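PDB 7BVT: hypothetical sugar ABC-transporter sugar binding protein from Arthrobacter globiformis, which binds the cyclic tetrasaccharide cyclic alpha-maltosyl-(1→6)-maltose and probably hands it to a membrane ABC transporter for uptake into the cell. Local coordinates for residues 202-207 / 232-237; 243-248 / 387-392; 301-304 / 308-311. All coordinates share one frame; numbering follows the deposited sequence.

Interaction 1. Residues 202-207 / 232-237; sequences QVNLWQ and QYWVDL
Asn-204 turns its carboxamide against the edges of two aromatic rings, Tyr-233 and Trp-234, and these three buried side chains make the contact between two helices whose nearest CA atoms, those of Asn-204 and Tyr-233, are 8.6 Å apart. A single hydrogen bond crosses the contact. Trp-234 NE1 donates to Asn-204 OD1 at 2.8 Å, with an N-H...O angle of 159°. The oxygen receives the proton in its carbonyl plane, on a lone pair, and lies close to the indole plane, so the bond is well directed at both ends even though amide and indole planes are 72° apart. With CG of Asn-204 anti to its carbonyl carbon (chi1 -65°), the amide reaches across to the second helix. The phenol ring of Tyr-233 also crosses the amide at about a right angle, but only by packing: its CE2 edge comes to 3.9 Å from Asn-204 ND2.

The nitrogen of the amide is held too, so that two bonds together fix its rotation. Asn-204 ND2 donates to Gln-207 OE1, one turn further on, at 2.8 Å; that oxygen sits in the plane of the Asn-204 amide, whereas the donor stands above the carbonyl plane of Gln-207. Both polar atoms of the buried asparagine are thereby engaged. Trp-165 at the start of helix 165-179 reinforces the cluster, bonding Gln-207 OE1 through its NE1 and stacking on Tyr-233. Helix 195-207, whose early residues line the glycan pocket, is thus braced by helix 225-239 and helix 165-179, while Gln-202 bonds to Asn-293 of strand 292-301.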
loop_
_atom_site.group_PDB
_atom_site.type_symbol
_atom_site.label_atom_id
_atom_site.label_comp_id
_atom_site.label_asym_id
_atom_site.label_seq_id
_atom_site.Cartn_x
_atom_site.Cartn_y
_atom_site.Cartn_z
ATOM N N GLN A 202 9.318 -1.260 -6.101
ATOM C CA GLN A 202 8.518 -0.467 -7.050
ATOM C C GLN A 202 8.641 1.022 -6.699
ATOM O O GLN A 202 8.575 1.844 -7.563
ATOM C CB GLN A 202 7.057 -0.899 -7.000
ATOM C CG GLN A 202 6.800 -2.160 -7.799
ATOM C CD GLN A 202 5.547 -2.924 -7.367
ATOM O OE1 GLN A 202 4.987 -2.704 -6.304
ATOM N NE2 GLN A 202 5.125 -3.874 -8.222
ATOM N N VAL A 203 8.715 1.354 -5.419
ATOM C CA VAL A 203 8.837 2.778 -4.998
ATOM C C VAL A 203 10.006 3.395 -5.748
ATOM O O VAL A 203 9.860 4.438 -6.343
ATOM C CB VAL A 203 9.085 2.866 -3.489
ATOM C CG1 VAL A 203 9.450 4.280 -3.072
ATOM C CG2 VAL A 203 7.894 2.350 -2.717
ATOM N N ASN A 204 11.159 2.748 -5.688
ATOM C CA ASN A 204 12.400 3.320 -6.253
ATOM C C ASN A 204 12.388 3.222 -7.783
ATOM O O ASN A 204 12.867 4.182 -8.451
ATOM C CB ASN A 204 13.594 2.562 -5.682
ATOM C CG ASN A 204 13.764 2.752 -4.186
ATOM O OD1 ASN A 204 14.121 1.807 -3.488
ATOM N ND2 ASN A 204 13.448 3.934 -3.659
ATOM N N LEU A 205 11.739 2.200 -8.358
ATOM C CA LEU A 205 11.551 2.094 -9.817
ATOM C C LEU A 205 10.746 3.329 -10.281
ATOM O O LEU A 205 11.118 4.012 -11.234
ATOM C CB LEU A 205 10.844 0.770 -10.112
ATOM C CG LEU A 205 10.371 0.597 -11.555
ATOM C CD1 LEU A 205 11.552 0.418 -12.510
ATOM C CD2 LEU A 205 9.426 -0.579 -11.633
ATOM N N TRP A 206 9.634 3.642 -9.639
ATOM C CA TRP A 206 8.809 4.813 -10.012
ATOM C C TRP A 206 9.536 6.144 -9.778
ATOM O O TRP A 206 9.433 7.044 -10.665
ATOM C CB TRP A 206 7.500 4.774 -9.258
ATOM C CG TRP A 206 6.563 3.706 -9.697
ATOM C CD1 TRP A 206 6.314 3.258 -10.962
ATOM C CD2 TRP A 206 5.734 2.935 -8.819
ATOM N NE1 TRP A 206 5.370 2.245 -10.933
ATOM C CE2 TRP A 206 5.020 2.007 -9.621
ATOM C CE3 TRP A 206 5.583 2.892 -7.423
ATOM C CZ2 TRP A 206 4.120 1.111 -9.075
ATOM C CZ3 TRP A 206 4.655 2.022 -6.899
ATOM C CH2 TRP A 206 3.946 1.146 -7.710
ATOM N N GLN A 207 10.312 6.263 -8.703
ATOM C CA GLN A 207 11.050 7.504 -8.440
ATOM C C GLN A 207 12.079 7.734 -9.553
ATOM O O GLN A 207 12.325 8.882 -9.877
ATOM C CB GLN A 207 11.817 7.386 -7.121
ATOM C CG GLN A 207 10.904 7.380 -5.912
ATOM C CD GLN A 207 11.695 7.138 -4.661
ATOM O OE1 GLN A 207 12.726 6.460 -4.715
ATOM N NE2 GLN A 207 11.284 7.738 -3.535
ATOM N N GLN A 232 20.456 -0.788 -9.294
ATOM C CA GLN A 232 21.875 -0.445 -8.984
ATOM C C GLN A 232 21.927 0.253 -7.631
ATOM O O GLN A 232 22.889 0.031 -6.864
ATOM C CB GLN A 232 22.446 0.463 -10.061
ATOM C CG GLN A 232 23.962 0.631 -9.930
ATOM C CD GLN A 232 24.669 -0.682 -10.190
ATOM O OE1 GLN A 232 24.559 -1.259 -11.300
ATOM N NE2 GLN A 232 25.388 -1.183 -9.192
ATOM N N TYR A 233 20.883 1.005 -7.297
ATOM C CA TYR A 233 20.794 1.660 -5.961
ATOM C C TYR A 233 20.777 0.599 -4.858
ATOM O O TYR A 233 21.538 0.706 -3.872
ATOM C CB TYR A 233 19.567 2.561 -5.909
ATOM C CG TYR A 233 19.153 3.247 -4.633
ATOM C CD1 TYR A 233 20.023 3.998 -3.873
ATOM C CD2 TYR A 233 17.810 3.309 -4.325
ATOM C CE1 TYR A 233 19.588 4.717 -2.777
ATOM C CE2 TYR A 233 17.340 4.040 -3.243
ATOM C CZ TYR A 233 18.240 4.765 -2.483
ATOM O OH TYR A 233 17.780 5.529 -1.451
ATOM N N TRP A 234 19.851 -0.356 -4.964
ATOM C CA TRP A 234 19.805 -1.485 -4.022
ATOM C C TRP A 234 21.178 -2.167 -3.979
ATOM O O TRP A 234 21.665 -2.444 -2.889
ATOM C CB TRP A 234 18.686 -2.491 -4.345
ATOM C CG TRP A 234 17.312 -1.985 -3.994
ATOM C CD1 TRP A 234 16.766 -0.753 -4.288
ATOM C CD2 TRP A 234 16.271 -2.722 -3.367
ATOM N NE1 TRP A 234 15.483 -0.672 -3.814
ATOM C CE2 TRP A 234 15.166 -1.853 -3.216
ATOM C CE3 TRP A 234 16.188 -4.001 -2.830
ATOM C CZ2 TRP A 234 13.977 -2.274 -2.644
ATOM C CZ3 TRP A 234 15.016 -4.419 -2.246
ATOM C CH2 TRP A 234 13.927 -3.547 -2.117
ATOM N N VAL A 235 21.739 -2.498 -5.132
ATOM C CA VAL A 235 22.975 -3.339 -5.132
ATOM C C VAL A 235 24.134 -2.529 -4.537
ATOM O O VAL A 235 24.944 -3.095 -3.764
ATOM C CB VAL A 235 23.284 -3.864 -6.537
ATOM C CG1 VAL A 235 24.670 -4.483 -6.613
ATOM C CG2 VAL A 235 22.220 -4.857 -6.963
ATOM N N ASP A 236 24.138 -1.225 -4.786
ATOM C CA ASP A 236 25.192 -0.340 -4.235
ATOM C C ASP A 236 25.075 -0.274 -2.724
ATOM O O ASP A 236 26.113 -0.282 -2.048
ATOM C CB ASP A 236 25.170 1.075 -4.793
ATOM C CG ASP A 236 25.637 1.176 -6.226
ATOM O OD1 ASP A 236 26.152 0.193 -6.741
ATOM O OD2 ASP A 236 25.442 2.250 -6.816
ATOM N N LEU A 237 23.868 -0.140 -2.188
ATOM C CA LEU A 237 23.616 -0.142 -0.713
ATOM C C LEU A 237 24.111 -1.455 -0.103
ATOM O O LEU A 237 24.739 -1.423 0.960
ATOM C CB LEU A 237 22.126 0.080 -0.406
ATOM C CG LEU A 237 21.652 1.506 -0.661
ATOM C CD1 LEU A 237 20.132 1.569 -0.752
ATOM C CD2 LEU A 237 22.138 2.421 0.470
#

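Interaction 2. Residues 243-248 / 387-392; sequences SPYAKW and EIEKAL
Tyr-245 and Glu-389 form the close part of this contact, where phenol OH donates to Glu-389 OE2 over 2.6 Å. The acceptor lies at the ring edge, near its plane. It is met on its anti side, 16° out of the carboxylate plane, and ring and carboxylate planes are 59° apart, so the two groups cross instead of stacking. CG of Tyr-245 is anti to the backbone N (chi1 173°), which sends the ring out toward helix 377-392. An extended Glu-389 chain brings its carboxylate out to the phenol, and Ala-190 N bonds the other oxygen, OE1, so both carboxylate oxygens have a hydrogen-bond partner.

The tyrosine sits in a type II beta turn from Pro-244 to Lys-247, part of the loop that follows helix 225-239, and the turn docks on the last turn of helix 377-392. Within the turn, Ala-246 CB rests 3.7 Å above one face of the Tyr-245 ring, near its rim.

Packing is looser at the helix end. Tyr-245 CB is 3.8 Å from Leu-392 O, and the side chains approach only to 4.2 Å between Tyr-245 CD1 and Leu-392 CB; Leu-392 itself is buried against Trp-234 and Leu-197. On the solvent side, exposed Lys-390 points away from the turn and makes a salt bridge back along its own helix, NZ to Glu-387 OE1 at 3.0 Å.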
loop_
_atom_site.group_PDB
_atom_site.type_symbol
_atom_site.label_atom_id
_atom_site.label_comp_id
_atom_site.label_asym_id
_atom_site.label_seq_id
_atom_site.Cartn_x
_atom_site.Cartn_y
_atom_site.Cartn_z
ATOM N N SER A 243 23.344 -1.571 3.656
ATOM C CA SER A 243 22.079 -2.356 3.698
ATOM C C SER A 243 22.362 -3.836 3.466
ATOM O O SER A 243 22.271 -4.279 2.327
ATOM C CB SER A 243 21.164 -1.854 2.588
ATOM O OG SER A 243 20.970 -0.461 2.739
ATOM N N PRO A 244 22.819 -4.618 4.463
ATOM C CA PRO A 244 23.208 -5.983 4.166
ATOM C C PRO A 244 22.063 -6.798 3.583
ATOM O O PRO A 244 20.931 -6.613 3.931
ATOM C CB PRO A 244 23.671 -6.549 5.523
ATOM C CG PRO A 244 24.129 -5.321 6.267
ATOM C CD PRO A 244 23.153 -4.235 5.850
ATOM N N TYR A 245 22.442 -7.774 2.780
ATOM C CA TYR A 245 21.523 -8.798 2.239
ATOM C C TYR A 245 20.973 -9.668 3.356
ATOM O O TYR A 245 21.721 -10.034 4.298
ATOM C CB TYR A 245 22.225 -9.663 1.190
ATOM C CG TYR A 245 21.358 -10.820 0.754
ATOM C CD1 TYR A 245 20.155 -10.593 0.113
ATOM C CD2 TYR A 245 21.719 -12.134 1.012
ATOM C CE1 TYR A 245 19.352 -11.647 -0.305
ATOM C CE2 TYR A 245 20.913 -13.198 0.635
ATOM C CZ TYR A 245 19.739 -12.958 -0.051
ATOM O OH TYR A 245 18.944 -14.018 -0.411
ATOM N N ALA A 246 19.683 -9.987 3.274
ATOM C CA ALA A 246 18.975 -10.903 4.205
ATOM C C ALA A 246 19.109 -10.425 5.660
ATOM O O ALA A 246 19.262 -11.264 6.593
ATOM C CB ALA A 246 19.492 -12.317 3.998
ATOM N N LYS A 247 18.970 -9.131 5.898
ATOM C CA LYS A 247 19.077 -8.512 7.247
ATOM C C LYS A 247 17.915 -7.551 7.475
ATOM O O LYS A 247 18.076 -6.598 8.227
ATOM C CB LYS A 247 20.410 -7.770 7.390
ATOM C CG LYS A 247 21.632 -8.674 7.541
ATOM C CD LYS A 247 21.524 -9.685 8.656
ATOM C CE LYS A 247 21.253 -9.056 10.000
ATOM N NZ LYS A 247 21.501 -10.021 11.102
ATOM N N TRP A 248 16.762 -7.798 6.872
ATOM C CA TRP A 248 15.562 -6.971 7.167
ATOM C C TRP A 248 15.279 -7.026 8.669
ATOM O O TRP A 248 15.374 -8.115 9.238
ATOM C CB TRP A 248 14.340 -7.420 6.357
ATOM C CG TRP A 248 13.131 -6.615 6.727
ATOM C CD1 TRP A 248 12.103 -6.956 7.562
ATOM C CD2 TRP A 248 12.891 -5.255 6.350
ATOM N NE1 TRP A 248 11.218 -5.910 7.709
ATOM C CE2 TRP A 248 11.703 -4.838 6.991
ATOM C CE3 TRP A 248 13.563 -4.348 5.530
ATOM C CZ2 TRP A 248 11.157 -3.567 6.788
ATOM C CZ3 TRP A 248 13.049 -3.079 5.372
ATOM C CH2 TRP A 248 11.847 -2.703 5.967
ATOM N N GLU A 387 13.806 -13.321 -9.121
ATOM C CA GLU A 387 14.894 -13.023 -10.059
ATOM C C GLU A 387 15.686 -11.854 -9.501
ATOM O O GLU A 387 16.920 -11.861 -9.598
ATOM C CB GLU A 387 14.399 -12.756 -11.464
ATOM C CG GLU A 387 13.810 -13.971 -12.126
ATOM C CD GLU A 387 14.788 -15.081 -12.459
ATOM O OE1 GLU A 387 15.987 -14.944 -12.165
ATOM O OE2 GLU A 387 14.346 -16.090 -13.096
ATOM N N ILE A 388 14.992 -10.851 -8.975
ATOM C CA ILE A 388 15.725 -9.640 -8.523
ATOM C C ILE A 388 16.597 -10.047 -7.338
ATOM O O ILE A 388 17.667 -9.485 -7.206
ATOM C CB ILE A 388 14.732 -8.516 -8.161
ATOM C CG1 ILE A 388 13.969 -8.022 -9.399
ATOM C CG2 ILE A 388 15.425 -7.369 -7.444
ATOM C CD1 ILE A 388 14.778 -7.318 -10.444
ATOM N N GLU A 389 16.122 -10.925 -6.475
ATOM C CA GLU A 389 16.850 -11.312 -5.251
ATOM C C GLU A 389 18.227 -11.895 -5.617
ATOM O O GLU A 389 19.165 -11.755 -4.842
ATOM C CB GLU A 389 16.025 -12.315 -4.458
ATOM C CG GLU A 389 16.759 -12.761 -3.221
ATOM C CD GLU A 389 15.948 -13.536 -2.219
ATOM O OE1 GLU A 389 14.779 -13.816 -2.522
ATOM O OE2 GLU A 389 16.459 -13.788 -1.091
ATOM N N LYS A 390 18.348 -12.495 -6.795
ATOM C CA LYS A 390 19.647 -13.081 -7.207
ATOM C C LYS A 390 20.686 -11.956 -7.299
ATOM O O LYS A 390 21.833 -12.189 -6.923
ATOM C CB LYS A 390 19.458 -13.854 -8.512
ATOM C CG LYS A 390 18.496 -15.022 -8.358
ATOM C CD LYS A 390 18.513 -15.923 -9.564
ATOM C CE LYS A 390 17.326 -16.866 -9.540
ATOM N NZ LYS A 390 17.067 -17.441 -10.877
ATOM N N ALA A 391 20.322 -10.769 -7.784
ATOM C CA ALA A 391 21.261 -9.619 -7.814
ATOM C C ALA A 391 21.525 -9.149 -6.388
ATOM O O ALA A 391 22.686 -8.866 -6.072
ATOM C CB ALA A 391 20.733 -8.510 -8.648
ATOM N N LEU A 392 20.523 -9.079 -5.538
ATOM C CA LEU A 392 20.706 -8.598 -4.135
ATOM C C LEU A 392 21.648 -9.566 -3.400
ATOM O O LEU A 392 22.479 -9.135 -2.530
ATOM C CB LEU A 392 19.329 -8.482 -3.460
ATOM C CG LEU A 392 18.267 -7.705 -4.238
ATOM C CD1 LEU A 392 17.005 -7.586 -3.417
ATOM C CD2 LEU A 392 18.784 -6.348 -4.689
#

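Interaction 3. Residues 301-304 / 308-311; sequences VFEN and EDDA
With CG anti to its carbonyl carbon (chi1 -62°), Asp-309 swings its carboxylate from the first turns of helix 306-319 back toward Asn-304, while Glu-303, its own CG anti to the backbone N, brings that CG up to one oxygen of the same carboxylate. This is the beta-alpha connection from strand 292-301 to helix 306-319 in a solute-binding protein whose family points to the type 2 periplasmic binding fold; the helix packs on strand 28-34 through Ala-311.

Asp-309 links the connection to the helix. Asn-304 N donates to its OD1 at 3.1 Å with an N-H...O angle of 168°, nearly straight, and the oxygen uses its syn lone pair. A water stands beside this bond, 2.8 Å from Asp-309 OD1 and also 2.8 Å from Phe-302 O. It donates to both by angle, although more acceptors lie within its reach than it has protons, so the two bonds may be shared with others.

The other oxygen meets Glu-303: Asp-309 OD2 lies 3.3 Å from Glu-303 CG and 3.8 Å from Glu-303 OE2. These two carboxylates are nearly coplanar, 18° apart, and their like charges would be expected to raise the pKa of one or both, an effect the positive end of the helix dipole would partly offset; Arg-109 offers only a long, weak ion pair to OD2. On the strand side, Val-301 CG1 lies 4.2 Å from Asp-309 CA. On the outer side, Glu-308 OE1, hydrogen-bonded to Ser-305 OG, comes to 3.4 Å from Asn-304 CB.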
loop_
_atom_site.group_PDB
_atom_site.type_symbol
_atom_site.label_atom_id
_atom_site.label_comp_id
_atom_site.label_asym_id
_atom_site.label_seq_id
_atom_site.Cartn_x
_atom_site.Cartn_y
_atom_site.Cartn_z
ATOM N N VAL A 301 -18.823 -4.519 -4.475
ATOM C CA VAL A 301 -20.258 -4.941 -4.363
ATOM C C VAL A 301 -20.485 -6.077 -5.338
ATOM O O VAL A 301 -20.253 -5.891 -6.541
ATOM C CB VAL A 301 -21.211 -3.777 -4.616
ATOM C CG1 VAL A 301 -22.663 -4.241 -4.711
ATOM C CG2 VAL A 301 -21.024 -2.652 -3.635
ATOM N N PHE A 302 -20.867 -7.254 -4.866
ATOM C CA PHE A 302 -21.194 -8.380 -5.754
ATOM C C PHE A 302 -22.590 -8.116 -6.363
ATOM O O PHE A 302 -23.522 -7.746 -5.625
ATOM C CB PHE A 302 -21.181 -9.725 -5.019
ATOM C CG PHE A 302 -19.799 -10.230 -4.735
ATOM C CD1 PHE A 302 -19.033 -10.772 -5.753
ATOM C CD2 PHE A 302 -19.235 -10.080 -3.481
ATOM C CE1 PHE A 302 -17.754 -11.228 -5.493
ATOM C CE2 PHE A 302 -17.940 -10.520 -3.233
ATOM C CZ PHE A 302 -17.212 -11.072 -4.248
ATOM N N GLU A 303 -22.726 -8.249 -7.676
ATOM C CA GLU A 303 -23.983 -7.875 -8.371
ATOM C C GLU A 303 -25.098 -8.853 -8.021
ATOM O O GLU A 303 -24.892 -10.052 -8.148
ATOM C CB GLU A 303 -23.794 -7.883 -9.871
ATOM C CG GLU A 303 -24.891 -7.085 -10.540
ATOM C CD GLU A 303 -24.407 -6.637 -11.890
ATOM O OE1 GLU A 303 -24.175 -7.529 -12.731
ATOM O OE2 GLU A 303 -24.145 -5.430 -12.030
ATOM N N ASN A 304 -26.226 -8.284 -7.614
ATOM C CA ASN A 304 -27.512 -8.934 -7.284
ATOM C C ASN A 304 -28.566 -8.217 -8.142
ATOM O O ASN A 304 -28.351 -8.172 -9.370
ATOM C CB ASN A 304 -27.700 -8.921 -5.763
ATOM C CG ASN A 304 -26.747 -9.862 -5.043
ATOM O OD1 ASN A 304 -25.904 -9.446 -4.225
ATOM N ND2 ASN A 304 -26.935 -11.147 -5.284
ATOM N N GLU A 308 -30.677 -4.006 -4.774
ATOM C CA GLU A 308 -29.714 -4.510 -3.768
ATOM C C GLU A 308 -28.347 -3.856 -4.034
ATOM O O GLU A 308 -27.770 -3.401 -3.065
ATOM C CB GLU A 308 -29.639 -6.028 -3.717
ATOM C CG GLU A 308 -30.906 -6.688 -3.234
ATOM C CD GLU A 308 -30.959 -8.151 -3.648
ATOM O OE1 GLU A 308 -30.957 -8.419 -4.864
ATOM O OE2 GLU A 308 -30.924 -9.016 -2.755
ATOM N N ASP A 309 -27.859 -3.755 -5.278
ATOM C CA ASP A 309 -26.571 -3.056 -5.548
ATOM C C ASP A 309 -26.666 -1.618 -5.021
ATOM O O ASP A 309 -25.699 -1.109 -4.395
ATOM C CB ASP A 309 -26.239 -2.992 -7.031
ATOM C CG ASP A 309 -26.052 -4.334 -7.656
ATOM O OD1 ASP A 309 -26.074 -5.310 -6.910
ATOM O OD2 ASP A 309 -25.934 -4.363 -8.901
ATOM N N ASP A 310 -27.786 -0.941 -5.268
ATOM C CA ASP A 310 -27.932 0.466 -4.811
ATOM C C ASP A 310 -27.991 0.524 -3.272
ATOM O O ASP A 310 -27.464 1.489 -2.738
ATOM C CB ASP A 310 -29.143 1.148 -5.450
ATOM C CG ASP A 310 -28.990 1.492 -6.926
ATOM O OD1 ASP A 310 -27.831 1.529 -7.455
ATOM O OD2 ASP A 310 -30.040 1.682 -7.550
ATOM N N ALA A 311 -28.530 -0.459 -2.569
ATOM C CA ALA A 311 -28.535 -0.476 -1.075
ATOM C C ALA A 311 -27.088 -0.544 -0.554
ATOM O O ALA A 311 -26.689 0.219 0.369
ATOM C CB ALA A 311 -29.337 -1.643 -0.547
HETATM O O HOH W 1 -25.628 -6.389 -4.356
#

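In the fold
From the N terminus, interaction 1 comes first, closing the 24-residue connection between helix 195-207 and helix 225-239. It is complete before interaction 2 opens in the loop just after the second helix. Interaction 2 closes a far longer excursion of 138 residues; nested inside it, interaction 3, with three residues between its segments, joins the end of strand 292-301 to helix 306-319. Interactions 1 and 2 adjoin: Leu-237 O and Ser-243 N are 3.0 Å apart, a probable hydrogen bond, and Trp-234 CE3 packs 3.7 Å from Leu-392 CD1. Together they join helices 195-207, 225-239 and 377-392 and the loop 243-248. Interaction 3 lies across the chain's centre, its own centre about 42 Å from that of interaction 1.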